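Local atomic coordinates of putative 5-dehydro-2-deoxygluconokinase (Bacillus halodurans C-125, PDB entry 2QCV), a protein that probably phosphorylates 5-dehydro-2-deoxy-D-gluconate with ATP, a step in the breakdown of myo-inositol to acetyl-CoA. Residues L195-S200 with R227-H232; V172-D177 with D201-T206; K140-S145 with K160-A165. All blocks are in the same frame, centred on the assembly; numbering follows the deposited sequence.

The three contacts belong to one Rossmann-like region of a PfkB-family kinase. Interaction 3 comes first along the chain and packs helix 154-167 on strand 139-145. Interaction 2 follows and pairs strand 171-175 with strand 202-206. Interaction 1 alternates with it in sequence, since its first segment ends the helix 186-199 that connects those two strands. Centres lie about 11 Å apart for interactions 1 and 2 and for 2 and 3, and about 15 Å for 1 and 3. Strands 139-145 and 171-175 are sheet neighbours, so two successive beta-alpha-beta units share strand 171-175. Interactions 1 and 3 also touch the second subunit, which ties the sheet's helical cover to the assembly.

Interaction 1 of 3, residues L195-S200 with R227-H232; sequences LVAEQS and RYLFKH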
# COMPACT_ATOMS: atom_id res chain seq x y z
N LEU A 195 1.85 -27.58 -0.58
CA LEU A 195 1.45 -27.62 -2.01
C LEU A 195 2.67 -27.88 -2.90
O LEU A 195 2.66 -28.80 -3.73
CB LEU A 195 0.81 -26.27 -2.38
CG LEU A 195 0.83 -25.73 -3.83
CD1 LEU A 195 0.11 -26.69 -4.71
CD2 LEU A 195 0.21 -24.33 -3.92
N VAL A 196 3.73 -27.11 -2.65
CA VAL A 196 4.95 -27.22 -3.44
C VAL A 196 5.68 -28.55 -3.16
O VAL A 196 6.07 -29.25 -4.10
CB VAL A 196 5.85 -26.02 -3.29
CG1 VAL A 196 7.19 -26.26 -4.01
CG2 VAL A 196 5.10 -24.75 -3.89
N ALA A 197 5.79 -28.94 -1.89
CA ALA A 197 6.46 -30.22 -1.59
C ALA A 197 5.73 -31.37 -2.26
O ALA A 197 6.35 -32.31 -2.76
CB ALA A 197 6.56 -30.46 -0.05
N GLU A 198 4.39 -31.28 -2.34
CA GLU A 198 3.61 -32.37 -2.92
C GLU A 198 3.87 -32.55 -4.42
O GLU A 198 3.67 -33.64 -4.93
CB GLU A 198 2.12 -32.13 -2.65
CG GLU A 198 1.74 -32.44 -1.18
CD GLU A 198 0.36 -31.93 -0.81
OE1 GLU A 198 -0.37 -31.47 -1.72
OE2 GLU A 198 0.01 -31.99 0.39
N GLN A 199 4.33 -31.49 -5.06
CA GLN A 199 4.63 -31.44 -6.49
C GLN A 199 6.08 -31.77 -6.79
O GLN A 199 6.45 -31.94 -7.95
CB GLN A 199 4.52 -29.99 -6.99
CG GLN A 199 3.26 -29.30 -6.86
CD GLN A 199 3.24 -28.12 -7.79
OE1 GLN A 199 3.29 -28.28 -9.00
NE2 GLN A 199 3.21 -26.93 -7.23
N SER A 200 6.92 -31.79 -5.76
CA SER A 200 8.38 -31.87 -5.95
C SER A 200 8.90 -33.30 -5.98
O SER A 200 8.26 -34.20 -5.46
CB SER A 200 9.09 -31.11 -4.81
OG SER A 200 8.73 -29.74 -4.86
N ARG A 227 5.40 -40.67 5.24
CA ARG A 227 4.17 -41.41 4.89
C ARG A 227 3.20 -40.49 4.15
O ARG A 227 2.54 -40.89 3.20
CB ARG A 227 3.52 -42.01 6.14
CG ARG A 227 2.23 -42.77 5.90
CD ARG A 227 1.68 -43.37 7.24
N TYR A 228 3.12 -39.24 4.61
CA TYR A 228 2.35 -38.18 3.96
C TYR A 228 2.89 -37.83 2.55
O TYR A 228 2.19 -38.00 1.55
CB TYR A 228 2.25 -36.93 4.91
CG TYR A 228 2.11 -35.60 4.21
CD1 TYR A 228 1.12 -35.39 3.24
CD2 TYR A 228 2.93 -34.52 4.55
CE1 TYR A 228 1.01 -34.18 2.60
CE2 TYR A 228 2.83 -33.32 3.92
CZ TYR A 228 1.86 -33.15 2.93
OH TYR A 228 1.75 -31.94 2.30
N LEU A 229 4.14 -37.40 2.46
CA LEU A 229 4.65 -36.87 1.20
C LEU A 229 4.81 -37.93 0.12
O LEU A 229 4.68 -37.63 -1.06
CB LEU A 229 5.96 -36.13 1.41
CG LEU A 229 5.81 -34.76 2.06
CD1 LEU A 229 7.16 -34.19 2.31
CD2 LEU A 229 4.94 -33.81 1.20
N PHE A 230 5.01 -39.18 0.54
CA PHE A 230 5.14 -40.29 -0.41
C PHE A 230 3.79 -40.76 -0.99
O PHE A 230 3.76 -41.64 -1.84
CB PHE A 230 5.91 -41.48 0.17
CG PHE A 230 7.42 -41.26 0.31
CD1 PHE A 230 8.12 -40.48 -0.58
CD2 PHE A 230 8.11 -41.92 1.28
CE1 PHE A 230 9.46 -40.29 -0.45
CE2 PHE A 230 9.49 -41.75 1.41
CZ PHE A 230 10.16 -40.91 0.54
N LYS A 231 2.69 -40.13 -0.58
CA LYS A 231 1.41 -40.22 -1.28
C LYS A 231 1.40 -39.29 -2.49
O LYS A 231 0.50 -39.36 -3.28
CB LYS A 231 0.24 -39.84 -0.37
CG LYS A 231 -0.02 -40.86 0.69
CD LYS A 231 -1.07 -40.33 1.68
CE LYS A 231 -1.15 -41.25 2.87
NZ LYS A 231 -2.07 -40.69 3.91
N HIS A 232 2.42 -38.43 -2.61
CA HIS A 232 2.45 -37.36 -3.62
C HIS A 232 3.68 -37.58 -4.50
O HIS A 232 4.09 -38.74 -4.66
CB HIS A 232 2.37 -36.00 -2.93
CG HIS A 232 1.13 -35.82 -2.11
ND1 HIS A 232 -0.05 -35.35 -2.64
CD2 HIS A 232 0.88 -36.09 -0.81
CE1 HIS A 232 -0.97 -35.31 -1.70
NE2 HIS A 232 -0.44 -35.74 -0.57
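E198 meets two rings, stacking over H232 and bonding to Y228 at its hydroxyl. E198 CG sits over the centre of the imidazole in a CH-pi contact, 3.6 Å from the H232 ring centroid. The E198 carboxylate continues over the same ring, with the two planes only 7° apart. E198 CG is turned beside the backbone N (chi1 -76°), and the chain then runs extended alongside H232. The Y228 ring has E198 OE2 at its edge, in plane, and L229 CD2 over one face, offset toward the rim. Its plane is nearly perpendicular to the carboxylate, and Y228 OH donates a hydrogen bond of 2.6 Å to E198 OE2. The hydroxyl comes from the anti side, 23° out of the carboxylate plane. E198 OE2 also forms a salt bridge with R163 of the second subunit, so the tyrosine and the arginine probably share its negative charge.

This close stack and bond lie on the partly exposed side. The buried side has a single methyl contact, A197 CB on L229 CD2 at 3.9 Å. The contact joins the ends of helices 186-199 and 222-229. Helix 207-213 packs on A197, Y228 and L229, while A197 also touches F174 of strand 171-175 and L229 touches I237 of strand 236-240.

Interaction 2 of 3, residues V172-D177 with D201-T206; sequences VVFELD and DIVIGT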
# COMPACT_ATOMS: atom_id res chain seq x y z
N VAL A 172 12.58 -31.52 -9.79
CA VAL A 172 12.24 -30.35 -8.93
C VAL A 172 12.73 -30.66 -7.53
O VAL A 172 12.32 -31.66 -6.93
CB VAL A 172 10.73 -30.03 -8.95
CG1 VAL A 172 10.35 -28.90 -7.93
CG2 VAL A 172 10.31 -29.63 -10.40
N VAL A 173 13.66 -29.82 -7.09
CA VAL A 173 14.25 -29.91 -5.77
C VAL A 173 13.78 -28.73 -4.94
O VAL A 173 14.01 -27.55 -5.29
CB VAL A 173 15.81 -29.95 -5.82
CG1 VAL A 173 16.37 -30.09 -4.38
CG2 VAL A 173 16.37 -31.03 -6.77
N PHE A 174 13.09 -29.03 -3.85
CA PHE A 174 12.49 -28.00 -3.00
C PHE A 174 13.32 -27.90 -1.73
O PHE A 174 13.34 -28.83 -0.92
CB PHE A 174 11.03 -28.36 -2.69
CG PHE A 174 10.25 -27.31 -1.91
CD1 PHE A 174 10.56 -25.93 -1.94
CD2 PHE A 174 9.17 -27.72 -1.13
CE1 PHE A 174 9.77 -25.04 -1.22
CE2 PHE A 174 8.40 -26.82 -0.41
CZ PHE A 174 8.72 -25.50 -0.44
N GLU A 175 13.97 -26.74 -1.56
CA GLU A 175 14.74 -26.43 -0.38
C GLU A 175 13.89 -25.55 0.52
O GLU A 175 13.52 -24.43 0.16
CB GLU A 175 16.04 -25.74 -0.80
CG GLU A 175 17.23 -26.13 0.05
CD GLU A 175 17.15 -25.62 1.44
OE1 GLU A 175 16.43 -24.64 1.68
OE2 GLU A 175 17.85 -26.17 2.30
N LEU A 176 13.61 -26.03 1.74
CA LEU A 176 12.57 -25.43 2.53
C LEU A 176 12.92 -24.04 3.07
O LEU A 176 12.02 -23.22 3.15
CB LEU A 176 12.08 -26.36 3.67
CG LEU A 176 11.42 -27.69 3.27
CD1 LEU A 176 10.77 -28.38 4.51
CD2 LEU A 176 10.37 -27.46 2.19
N ASP A 177 14.19 -23.75 3.36
CA ASP A 177 14.67 -22.35 3.51
C ASP A 177 13.68 -21.48 4.25
O ASP A 177 13.11 -20.62 3.63
CB ASP A 177 14.84 -21.69 2.08
CG ASP A 177 15.25 -20.19 2.12
OD1 ASP A 177 16.12 -19.82 2.97
OD2 ASP A 177 14.67 -19.40 1.32
N ASP A 201 10.09 -33.48 -6.54
CA ASP A 201 10.75 -34.78 -6.64
C ASP A 201 11.67 -35.05 -5.45
O ASP A 201 11.77 -36.17 -4.94
CB ASP A 201 11.52 -34.81 -7.96
CG ASP A 201 10.62 -34.66 -9.12
OD1 ASP A 201 9.70 -35.47 -9.23
OD2 ASP A 201 10.78 -33.72 -9.92
N ILE A 202 12.34 -33.99 -5.00
CA ILE A 202 13.24 -34.05 -3.85
C ILE A 202 12.92 -32.88 -2.95
O ILE A 202 12.81 -31.74 -3.43
CB ILE A 202 14.76 -33.95 -4.28
CG1 ILE A 202 15.09 -35.03 -5.32
CG2 ILE A 202 15.66 -34.01 -3.04
CD1 ILE A 202 16.53 -34.95 -5.92
N VAL A 203 12.78 -33.15 -1.66
CA VAL A 203 12.52 -32.11 -0.67
C VAL A 203 13.58 -32.18 0.41
O VAL A 203 13.83 -33.26 0.95
CB VAL A 203 11.10 -32.25 -0.03
CG1 VAL A 203 10.79 -31.03 0.84
CG2 VAL A 203 10.05 -32.40 -1.14
N ILE A 204 14.22 -31.04 0.69
CA ILE A 204 15.34 -30.94 1.64
C ILE A 204 15.02 -29.85 2.65
O ILE A 204 14.71 -28.75 2.24
CB ILE A 204 16.65 -30.55 0.94
CG1 ILE A 204 16.99 -31.55 -0.18
CG2 ILE A 204 17.77 -30.49 1.97
CD1 ILE A 204 18.21 -31.14 -1.04
N GLY A 205 15.09 -30.16 3.94
CA GLY A 205 14.78 -29.17 4.97
C GLY A 205 15.17 -29.67 6.33
O GLY A 205 15.45 -30.86 6.50
N THR A 206 15.20 -28.76 7.30
CA THR A 206 15.38 -29.14 8.67
C THR A 206 14.08 -29.71 9.22
O THR A 206 12.99 -29.45 8.70
CB THR A 206 15.82 -27.93 9.54
OG1 THR A 206 14.75 -26.98 9.62
CG2 THR A 206 17.08 -27.26 8.98
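The F174 ring and V203 lie side by side on one face of the sheet, with F174 CD2 4.2 Å from V203 CG1. L176 CD2 covers one face of the F174 ring, offset toward its rim, and also packs against V203 CG1 at 3.8 Å. Y193 of the connecting helix meets F174 edge-to-face. The other flat group, the D201 carboxylate, uses the anti lone pair of OD2. V172 N points straight at it, making a 2.8 Å bond with an N-H...O angle of 174°. D201 CG is turned beside its own backbone N (chi1 -62°), which brings OD2 back to V172. An alanine in place of D201 would remove OD2 and would probably leave V172 N without this partner near the start of the strand.

The strands are parallel, paired in a beta-alpha-beta unit through helix 186-199. F174 N bonds to I202 O at 2.8 Å, I204 N to F174 O at 2.9 Å, and L176 N to I204 O at 3.0 Å. On the face opposite F174, V173 packs against I202 and I204. Side chains on both faces are mostly apolar, E175 being the charged exception. The backbone bonds thus set the parallel register, and at its start D201 takes up V172 N while two N-H donors, D201 N and I202 N, grip V172 O.

Interaction 3 of 3, residues K140-S145 with K160-A165; sequences KLLLVS and KAIRLA
L142 turns its CG opposite the backbone N (chi1 178°), and chi2 of 74° then swings CD2 out to the helix. On V144, CG2 lies opposite the carbonyl carbon and CG1 opposite the N (chi1 173°), which leaves CG2 facing I162. These two residues carry the strand side of a beta-alpha-beta unit, in which strand 139-145 is followed by helix 154-167 and then by strand 171-175. The unit belongs to the parallel core of the PfkB kinase fold. The segment axes approach to 9.5 Å and run nearly antiparallel, at 160°. This is the direction expected of a helix returning along the sheet.

The contact is wholly apolar in its side chains. L142 CD2 touches two alanines one helical turn apart, 3.9 Å from A161 CB and 3.9 Å from A165 CB. The small methyls let the leucine come close to the helix backbone. Further along the strand, V144 and I162 cross at about a right angle, with V144 CG2 3.9 Å from I162 CG1.

All five touching residues are buried. V172 and F174 of strand 171-175 extend the same surface, since A165 packs on V172 and V144 on F174. I17 of strand 12-17 touches both V144 and A161. K160 forms a salt bridge with E187 of the second subunit, and R163 also faces that subunit. The nearest approach is on the inner side of the helix, where L142 CD2 rests 3.6 Å from the backbone carbonyl oxygen A161 O, which also accepts the helical bond from A165 N.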
# COMPACT_ATOMS: atom_id res chain seq x y z
N LYS A 140 19.18 -30.40 -15.62
CA LYS A 140 18.87 -31.62 -14.89
C LYS A 140 17.88 -31.41 -13.78
O LYS A 140 16.94 -32.22 -13.59
CB LYS A 140 20.18 -32.21 -14.32
CG LYS A 140 21.17 -32.70 -15.35
CD LYS A 140 22.39 -33.38 -14.68
CE LYS A 140 23.51 -33.49 -15.70
NZ LYS A 140 24.60 -34.38 -15.24
N LEU A 141 18.07 -30.31 -13.04
CA LEU A 141 17.34 -29.99 -11.79
C LEU A 141 16.86 -28.53 -11.80
O LEU A 141 17.55 -27.65 -12.31
CB LEU A 141 18.26 -30.08 -10.55
CG LEU A 141 19.11 -31.31 -10.26
CD1 LEU A 141 19.96 -31.12 -9.05
CD2 LEU A 141 18.26 -32.55 -10.10
N LEU A 142 15.72 -28.30 -11.15
CA LEU A 142 15.25 -26.97 -10.77
C LEU A 142 15.23 -26.91 -9.26
O LEU A 142 14.55 -27.70 -8.61
CB LEU A 142 13.85 -26.69 -11.32
CG LEU A 142 13.23 -25.32 -10.92
CD1 LEU A 142 13.92 -24.17 -11.72
CD2 LEU A 142 11.71 -25.30 -11.07
N LEU A 143 16.00 -25.99 -8.71
CA LEU A 143 16.05 -25.79 -7.27
C LEU A 143 15.12 -24.62 -6.92
O LEU A 143 15.30 -23.49 -7.37
CB LEU A 143 17.50 -25.51 -6.83
CG LEU A 143 17.82 -25.40 -5.32
CD1 LEU A 143 17.15 -24.23 -4.60
CD2 LEU A 143 17.56 -26.68 -4.58
N VAL A 144 14.12 -24.92 -6.14
CA VAL A 144 13.13 -23.95 -5.67
C VAL A 144 13.40 -23.66 -4.20
O VAL A 144 13.52 -24.60 -3.41
CB VAL A 144 11.75 -24.55 -5.80
CG1 VAL A 144 10.69 -23.61 -5.15
CG2 VAL A 144 11.45 -24.87 -7.30
N SER A 145 13.58 -22.40 -3.83
CA SER A 145 13.71 -22.06 -2.42
C SER A 145 12.35 -21.58 -1.87
O SER A 145 11.57 -20.85 -2.53
CB SER A 145 14.87 -21.07 -2.16
OG SER A 145 16.16 -21.69 -2.32
N LYS A 160 4.85 -21.51 -11.67
CA LYS A 160 4.99 -21.70 -13.11
C LYS A 160 6.26 -22.49 -13.43
O LYS A 160 6.22 -23.46 -14.19
CB LYS A 160 5.01 -20.36 -13.85
CG LYS A 160 5.38 -20.53 -15.32
CD LYS A 160 5.19 -19.21 -16.06
CE LYS A 160 5.67 -19.35 -17.54
NZ LYS A 160 5.39 -18.06 -18.30
N ALA A 161 7.37 -22.09 -12.84
CA ALA A 161 8.66 -22.81 -13.01
C ALA A 161 8.57 -24.31 -12.72
O ALA A 161 9.06 -25.12 -13.50
CB ALA A 161 9.77 -22.14 -12.16
N ILE A 162 7.89 -24.67 -11.64
CA ILE A 162 7.72 -26.06 -11.23
C ILE A 162 6.94 -26.83 -12.30
O ILE A 162 7.36 -27.90 -12.73
CB ILE A 162 7.02 -26.18 -9.84
CG1 ILE A 162 7.95 -25.66 -8.72
CG2 ILE A 162 6.60 -27.64 -9.57
CD1 ILE A 162 7.22 -25.32 -7.43
N ARG A 163 5.83 -26.26 -12.77
CA ARG A 163 5.06 -26.88 -13.84
C ARG A 163 5.87 -27.15 -15.12
O ARG A 163 5.83 -28.22 -15.70
CB ARG A 163 3.83 -26.07 -14.17
CG ARG A 163 2.94 -26.72 -15.24
CD ARG A 163 1.73 -25.87 -15.48
NE ARG A 163 0.84 -25.78 -14.32
CZ ARG A 163 -0.02 -26.73 -13.95
NH1 ARG A 163 -0.08 -27.88 -14.60
NH2 ARG A 163 -0.76 -26.55 -12.89
N LEU A 164 6.62 -26.14 -15.54
CA LEU A 164 7.46 -26.22 -16.71
C LEU A 164 8.57 -27.24 -16.52
O LEU A 164 8.84 -28.05 -17.42
CB LEU A 164 8.04 -24.81 -17.02
CG LEU A 164 7.19 -23.88 -17.86
CD1 LEU A 164 5.73 -23.86 -17.44
CD2 LEU A 164 7.81 -22.48 -17.79
N ALA A 165 9.18 -27.27 -15.32
CA ALA A 165 10.19 -28.29 -15.01
C ALA A 165 9.60 -29.68 -15.16
O ALA A 165 10.12 -30.55 -15.88
CB ALA A 165 10.77 -28.08 -13.58